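Local coordinates for Mgp-operon protein 3 (Mycoplasma pneumoniae, PDB 6RJ1) that probably acts as an extracellular, membrane-anchored adhesin subunit that works with the P1 protein in attaching the bacterium to sugars on host cells, at residues A[23-28]-A[123-128]; A[455-460]-A[538-543]; A[510-515]-A[576-581]. All blocks are in the same frame, centred on the assembly; numbering follows the deposited sequence.

Contact 1. Residues A[23-28]-A[123-128]; sequences PLNGGL and RATWVF
N25 reaches the backbone of 123-128 because its CG lies between the backbone N and the carbonyl carbon (chi1 57°), while L28 turns its CG anti to its own N (chi1 165°), which carries its methyls to CB and the carbonyl O of W126. The two ends of the N25 amide do different work. ND2 gives a weak, long hydrogen bond to A124 O (3.4 Å), fairly straight at 165°, and also lies 3.3 Å from R123 O. OD1 turns back to its own chain and accepts from G27 N at 3.1 Å, with the donor in the carbonyl plane on a lone pair. The amide thus has a partner at each end, the firmer being G27 N in the turn and the weaker A124 O. An apolar contact flanks it, L24 CD2 on A124 CB at 3.7 Å, and the T125 methyl CG2 lies 3.8 Å from N25 ND2. At the far end the side chains of L28 and W126 meet at about a right angle, L28 CD2 packing on W126 CB at 3.9 Å. L53 touches both of these side chains, and T125 OG1 bonds back to P122 O. This is a surface contact in which a loop lies on the hairpin joining strands 114-121 and 125-135, and the loop's own signature is the Asx turn made by N25 and G27.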
# COMPACT_ATOMS: atom_id res chain seq x y z
N PRO A 23 6.49 34.13 -11.65
CA PRO A 23 6.63 33.19 -12.78
C PRO A 23 7.31 33.84 -13.98
O PRO A 23 7.05 35.00 -14.30
CB PRO A 23 5.19 32.78 -13.08
CG PRO A 23 4.36 33.89 -12.57
CD PRO A 23 5.08 34.46 -11.40
N LEU A 24 8.23 33.10 -14.61
CA LEU A 24 8.99 33.56 -15.77
C LEU A 24 8.12 33.59 -17.02
O LEU A 24 8.25 34.52 -17.82
CB LEU A 24 10.25 32.68 -15.95
CG LEU A 24 11.35 33.15 -16.90
CD1 LEU A 24 11.79 34.60 -16.61
CD2 LEU A 24 12.53 32.22 -16.83
N ASN A 25 7.23 32.59 -17.19
CA ASN A 25 6.28 32.47 -18.30
C ASN A 25 5.01 31.74 -17.84
O ASN A 25 4.97 31.25 -16.71
CB ASN A 25 6.92 31.81 -19.54
CG ASN A 25 7.52 30.44 -19.32
OD1 ASN A 25 6.85 29.49 -18.90
ND2 ASN A 25 8.80 30.30 -19.64
N GLY A 26 4.01 31.66 -18.72
CA GLY A 26 2.72 31.02 -18.48
C GLY A 26 2.74 29.55 -18.10
O GLY A 26 1.69 28.98 -17.77
N GLY A 27 3.91 28.93 -18.17
CA GLY A 27 4.11 27.53 -17.83
C GLY A 27 3.79 26.57 -18.95
O GLY A 27 3.21 26.95 -19.97
N LEU A 28 4.15 25.30 -18.76
CA LEU A 28 3.94 24.26 -19.75
C LEU A 28 2.68 23.44 -19.45
O LEU A 28 2.63 22.78 -18.41
CB LEU A 28 5.21 23.38 -19.81
CG LEU A 28 5.13 22.02 -20.52
CD1 LEU A 28 5.44 22.15 -22.00
CD2 LEU A 28 6.06 21.02 -19.87
N ARG A 123 14.71 30.31 -23.01
CA ARG A 123 13.82 31.13 -22.18
C ARG A 123 13.04 30.28 -21.14
O ARG A 123 11.91 30.62 -20.77
CB ARG A 123 12.89 32.01 -23.05
CG ARG A 123 13.62 33.14 -23.77
CD ARG A 123 12.66 34.04 -24.52
NE ARG A 123 13.23 35.38 -24.71
CZ ARG A 123 12.82 36.47 -24.07
NH1 ARG A 123 13.40 37.64 -24.30
NH2 ARG A 123 11.82 36.40 -23.19
N ALA A 124 13.69 29.20 -20.64
CA ALA A 124 13.17 28.22 -19.67
C ALA A 124 11.83 27.61 -20.12
O ALA A 124 10.84 27.61 -19.38
CB ALA A 124 13.08 28.81 -18.27
N THR A 125 11.82 27.10 -21.36
CA THR A 125 10.65 26.47 -21.97
C THR A 125 10.94 25.00 -22.26
O THR A 125 12.10 24.58 -22.18
CB THR A 125 10.17 27.23 -23.21
OG1 THR A 125 11.19 27.20 -24.20
CG2 THR A 125 9.78 28.68 -22.92
N TRP A 126 9.89 24.22 -22.57
CA TRP A 126 10.00 22.79 -22.84
C TRP A 126 9.34 22.42 -24.15
O TRP A 126 8.24 22.89 -24.45
CB TRP A 126 9.39 21.97 -21.69
CG TRP A 126 10.09 22.18 -20.39
CD1 TRP A 126 9.77 23.08 -19.42
CD2 TRP A 126 11.27 21.51 -19.94
NE1 TRP A 126 10.66 23.00 -18.38
CE2 TRP A 126 11.59 22.04 -18.67
CE3 TRP A 126 12.08 20.49 -20.47
CZ2 TRP A 126 12.69 21.58 -17.93
CZ3 TRP A 126 13.18 20.05 -19.74
CH2 TRP A 126 13.47 20.59 -18.48
N VAL A 127 10.02 21.57 -24.93
CA VAL A 127 9.56 21.06 -26.23
C VAL A 127 9.22 19.59 -26.03
O VAL A 127 9.97 18.88 -25.36
CB VAL A 127 10.65 21.29 -27.32
CG1 VAL A 127 10.35 20.52 -28.60
CG2 VAL A 127 10.82 22.77 -27.62
N PHE A 128 8.07 19.14 -26.57
CA PHE A 128 7.64 17.74 -26.46
C PHE A 128 8.51 16.85 -27.36
O PHE A 128 8.67 17.15 -28.54
CB PHE A 128 6.13 17.59 -26.78
CG PHE A 128 5.61 16.17 -26.85
CD1 PHE A 128 5.40 15.43 -25.69
CD2 PHE A 128 5.34 15.57 -28.07
CE1 PHE A 128 4.93 14.12 -25.75
CE2 PHE A 128 4.87 14.25 -28.13
CZ PHE A 128 4.66 13.54 -26.97

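Contact 2. Residues A[455-460]-A[538-543]; sequences TAQLAY and YLIAGL
Q457 carries the polar part of this contact, its carboxamide lying against the backbone of 540-542. NE2 gives a weak, bent hydrogen bond to I540 O (3.2 Å, 134°) and also touches the I540 methyl CG2 at 3.5 Å. On the other branch of the amide, OE1 lies 3.2 Å from CA of G542, a glycine. The chain is extended beyond CG (chi2 180°), which carries the amide away from its own strand to the far backbone. Beside it the contact is apolar. L543 sends its two methyls to different places: CD1 lies 3.8 Å from Q457 CB and 3.5 Å from L458 O, and CD2 packs on A459 CB at 3.9 Å. L543 thus spans three successive residues of 457-460.

In the next shell, the stronger partner of Q457 NE2 is G469 O, so the amide nitrogen has two carbonyl acceptors. A456 and Q457 both face M468 in a classic beta bulge, and A541 and G542 make a second one opposite A553; each segment is therefore irregular close to where the amide bridges them. M468 also touches I540 and L543, and L550 touches A459 and L543, so the apolar side is filled from both sheets.

The short strands 457-460 and 538-543 run 25° from parallel with axes 7.0 Å apart. They belong to different sheets: 457-461 is an outermost strand of the eight-stranded sheet, next to 464-468, whereas 538-546 pairs with 549-563 in the curled mixed sheet. The contact is a buried, side-chain-mediated junction between the two.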
# COMPACT_ATOMS: atom_id res chain seq x y z
N THR A 455 -1.20 3.74 -12.48
CA THR A 455 -0.40 4.73 -13.20
C THR A 455 -0.39 6.00 -12.36
O THR A 455 -1.01 7.01 -12.73
CB THR A 455 -0.93 4.89 -14.64
OG1 THR A 455 -2.25 5.43 -14.60
CG2 THR A 455 -0.94 3.58 -15.41
N ALA A 456 0.30 5.93 -11.19
CA ALA A 456 0.32 7.00 -10.20
C ALA A 456 1.68 7.67 -9.93
O ALA A 456 1.71 8.89 -9.72
CB ALA A 456 -0.27 6.49 -8.89
N GLN A 457 2.77 6.90 -9.86
CA GLN A 457 4.09 7.45 -9.51
C GLN A 457 5.18 6.99 -10.46
O GLN A 457 5.20 5.81 -10.83
CB GLN A 457 4.48 7.04 -8.07
CG GLN A 457 3.44 7.34 -7.00
CD GLN A 457 3.92 6.90 -5.65
OE1 GLN A 457 4.77 7.56 -5.04
NE2 GLN A 457 3.39 5.78 -5.15
N LEU A 458 6.12 7.88 -10.82
CA LEU A 458 7.21 7.51 -11.72
C LEU A 458 8.62 7.83 -11.19
O LEU A 458 8.78 8.55 -10.20
CB LEU A 458 7.04 8.05 -13.17
CG LEU A 458 6.98 9.57 -13.45
CD1 LEU A 458 8.34 10.19 -13.42
CD2 LEU A 458 6.55 9.81 -14.86
N ALA A 459 9.63 7.28 -11.89
CA ALA A 459 11.06 7.44 -11.64
C ALA A 459 11.81 7.17 -12.94
O ALA A 459 11.42 6.27 -13.70
CB ALA A 459 11.52 6.47 -10.57
N TYR A 460 12.86 7.96 -13.20
CA TYR A 460 13.70 7.80 -14.39
C TYR A 460 15.09 7.37 -13.95
O TYR A 460 15.69 8.00 -13.08
CB TYR A 460 13.74 9.10 -15.22
CG TYR A 460 14.64 9.03 -16.43
CD1 TYR A 460 16.01 9.24 -16.32
CD2 TYR A 460 14.13 8.74 -17.70
CE1 TYR A 460 16.86 9.16 -17.43
CE2 TYR A 460 14.96 8.66 -18.81
CZ TYR A 460 16.33 8.88 -18.67
OH TYR A 460 17.17 8.82 -19.76
N TYR A 538 0.44 -4.51 -3.61
CA TYR A 538 1.13 -3.58 -2.73
C TYR A 538 0.46 -2.22 -2.72
O TYR A 538 -0.15 -1.82 -3.72
CB TYR A 538 2.62 -3.45 -3.15
CG TYR A 538 3.41 -4.74 -2.99
CD1 TYR A 538 3.95 -5.10 -1.76
CD2 TYR A 538 3.56 -5.63 -4.06
CE1 TYR A 538 4.62 -6.31 -1.59
CE2 TYR A 538 4.23 -6.84 -3.90
CZ TYR A 538 4.77 -7.17 -2.67
OH TYR A 538 5.43 -8.37 -2.53
N LEU A 539 0.57 -1.50 -1.57
CA LEU A 539 0.11 -0.11 -1.36
C LEU A 539 1.39 0.73 -1.30
O LEU A 539 2.01 0.88 -0.25
CB LEU A 539 -0.75 0.01 -0.09
CG LEU A 539 -2.07 -0.76 -0.14
CD1 LEU A 539 -2.20 -1.69 1.04
CD2 LEU A 539 -3.26 0.18 -0.26
N ILE A 540 1.85 1.15 -2.49
CA ILE A 540 3.12 1.82 -2.78
C ILE A 540 3.26 3.18 -2.10
O ILE A 540 2.58 4.12 -2.49
CB ILE A 540 3.36 1.89 -4.33
CG1 ILE A 540 3.14 0.52 -5.02
CG2 ILE A 540 4.71 2.53 -4.71
CD1 ILE A 540 4.21 -0.58 -4.80
N ALA A 541 4.21 3.29 -1.15
CA ALA A 541 4.51 4.55 -0.46
C ALA A 541 5.30 5.50 -1.38
O ALA A 541 5.28 6.72 -1.17
CB ALA A 541 5.30 4.28 0.80
N GLY A 542 5.98 4.94 -2.38
CA GLY A 542 6.74 5.70 -3.35
C GLY A 542 8.00 5.03 -3.85
O GLY A 542 8.35 3.93 -3.41
N LEU A 543 8.67 5.71 -4.78
CA LEU A 543 9.93 5.31 -5.40
C LEU A 543 10.82 6.51 -5.73
O LEU A 543 10.31 7.59 -6.03
CB LEU A 543 9.79 4.37 -6.64
CG LEU A 543 8.64 4.47 -7.72
CD1 LEU A 543 8.13 5.89 -7.97
CD2 LEU A 543 9.10 3.88 -9.03

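Contact 3. Residues A[510-515]-A[576-581]; sequences ENQLGF and ALAWST
N511, in the last part of the helical run, approaches W579 through its carbonyl oxygen, which lies 4.2 Å from CH2 of the indole; its side chain turns to K529 and L601. Q512 follows and makes most of the contact. Its chain runs over one face of the W579 ring, with CG above the six-membered ring (3.8 Å from the centroid, 9° off the normal), a CH-pi contact, and NE2 above the same indole toward its rim. Amide and ring planes are 32° apart. The amide then grips the W579 backbone: W579 N donates to Q512 OE1 at 3.0 Å, from well above the carbonyl plane rather than on a lone pair, and NE2 returns a weak bond to W579 O (3.2 Å). N660 also donates to OE1. The T581 methyl CG2 lies beside NE2. A water donates 2.7 Å bonds to both Q512 O and L577 O, linking two acceptors that could not bond directly. Beyond Q512, G514 leaves helical geometry with positive phi. W579 NE1 is held by G600 O, and V560 touches Q512 and A578, so strand 549-563 borders both the 510-515 segment and the chain leaving strand 575-577.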
# COMPACT_ATOMS: atom_id res chain seq x y z
N GLU A 510 3.41 -16.33 1.70
CA GLU A 510 3.04 -17.28 0.65
C GLU A 510 2.11 -18.40 1.10
O GLU A 510 1.27 -18.83 0.32
CB GLU A 510 4.28 -17.86 -0.03
CG GLU A 510 4.98 -16.88 -0.97
CD GLU A 510 6.17 -17.42 -1.74
OE1 GLU A 510 6.70 -18.49 -1.37
OE2 GLU A 510 6.57 -16.76 -2.73
N ASN A 511 2.25 -18.88 2.35
CA ASN A 511 1.40 -19.95 2.86
C ASN A 511 -0.03 -19.50 3.06
O ASN A 511 -0.96 -20.28 2.90
CB ASN A 511 1.98 -20.60 4.12
CG ASN A 511 3.23 -21.40 3.87
OD1 ASN A 511 3.65 -21.61 2.72
ND2 ASN A 511 3.86 -21.85 4.94
N GLN A 512 -0.21 -18.21 3.38
CA GLN A 512 -1.54 -17.66 3.59
C GLN A 512 -2.22 -17.28 2.26
O GLN A 512 -3.41 -16.98 2.27
CB GLN A 512 -1.52 -16.51 4.61
CG GLN A 512 -2.72 -16.57 5.54
CD GLN A 512 -2.55 -15.78 6.80
OE1 GLN A 512 -3.34 -14.87 7.08
NE2 GLN A 512 -1.56 -16.13 7.62
N LEU A 513 -1.48 -17.34 1.11
CA LEU A 513 -2.01 -17.01 -0.21
C LEU A 513 -3.10 -17.97 -0.65
O LEU A 513 -4.00 -17.58 -1.39
CB LEU A 513 -0.91 -16.93 -1.28
CG LEU A 513 0.08 -15.74 -1.23
CD1 LEU A 513 1.21 -15.93 -2.22
CD2 LEU A 513 -0.61 -14.41 -1.54
N GLY A 514 -3.02 -19.20 -0.18
CA GLY A 514 -4.00 -20.23 -0.51
C GLY A 514 -3.54 -21.63 -0.22
O GLY A 514 -2.49 -21.85 0.39
N PHE A 515 -4.34 -22.60 -0.67
CA PHE A 515 -4.10 -24.02 -0.48
C PHE A 515 -3.37 -24.69 -1.65
O PHE A 515 -3.75 -24.53 -2.82
CB PHE A 515 -5.42 -24.74 -0.16
CG PHE A 515 -5.34 -26.24 0.01
CD1 PHE A 515 -4.93 -26.80 1.21
CD2 PHE A 515 -5.71 -27.09 -1.03
CE1 PHE A 515 -4.86 -28.18 1.37
CE2 PHE A 515 -5.64 -28.48 -0.87
CZ PHE A 515 -5.23 -29.01 0.33
N ALA A 576 -13.29 -16.31 4.03
CA ALA A 576 -11.90 -16.13 3.64
C ALA A 576 -11.05 -16.91 4.64
O ALA A 576 -11.48 -17.13 5.77
CB ALA A 576 -11.53 -14.66 3.68
N LEU A 577 -9.88 -17.38 4.21
CA LEU A 577 -9.00 -18.17 5.07
C LEU A 577 -7.73 -17.39 5.37
O LEU A 577 -6.83 -17.28 4.53
CB LEU A 577 -8.72 -19.55 4.46
CG LEU A 577 -9.95 -20.38 4.11
CD1 LEU A 577 -9.65 -21.35 3.02
CD2 LEU A 577 -10.50 -21.08 5.31
N ALA A 578 -7.70 -16.79 6.58
CA ALA A 578 -6.63 -15.94 7.09
C ALA A 578 -6.50 -16.13 8.59
O ALA A 578 -7.49 -16.38 9.26
CB ALA A 578 -6.95 -14.49 6.79
N TRP A 579 -5.28 -16.00 9.11
CA TRP A 579 -5.04 -16.16 10.55
C TRP A 579 -3.86 -15.32 11.02
O TRP A 579 -3.00 -14.95 10.21
CB TRP A 579 -4.82 -17.65 10.90
CG TRP A 579 -3.68 -18.26 10.15
CD1 TRP A 579 -2.36 -18.23 10.50
CD2 TRP A 579 -3.74 -18.92 8.87
NE1 TRP A 579 -1.60 -18.82 9.51
CE2 TRP A 579 -2.43 -19.25 8.50
CE3 TRP A 579 -4.80 -19.24 7.99
CZ2 TRP A 579 -2.13 -19.93 7.31
CZ3 TRP A 579 -4.50 -19.87 6.80
CH2 TRP A 579 -3.18 -20.24 6.48
N SER A 580 -3.82 -15.05 12.34
CA SER A 580 -2.77 -14.30 13.01
C SER A 580 -1.44 -15.08 12.95
O SER A 580 -1.42 -16.29 13.26
CB SER A 580 -3.16 -14.05 14.46
OG SER A 580 -2.07 -13.58 15.23
N THR A 581 -0.36 -14.40 12.54
CA THR A 581 0.97 -15.01 12.43
C THR A 581 1.96 -14.44 13.44
O THR A 581 3.17 -14.48 13.21
CB THR A 581 1.50 -14.91 11.01
OG1 THR A 581 1.61 -13.53 10.65
CG2 THR A 581 0.68 -15.69 10.02
O HOH W 1 -5.62 -18.53 2.50

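From the N terminus, contact 1 closes first: the loop after strand 13-17 meets the start of strand 125-135, 95 residues on, at the surface, on an inner strand of the eight-stranded sheet. It is finished before the others begin. Contacts 2 and 3 cross, because segment 510-515 falls between 455-460 and 538-543, while 576-581 follows both. Contact 2 joins an outermost strand, 457-461, of the same sheet to the curled mixed sheet, and contact 3 ties the chain around Q512 to the chain leaving strand 575-577 of that mixed sheet. Contact centres 1 and 3 stand about 53 Å apart, on opposite sides of the chain's centre, with contact 2 about 26 and 27 Å from them.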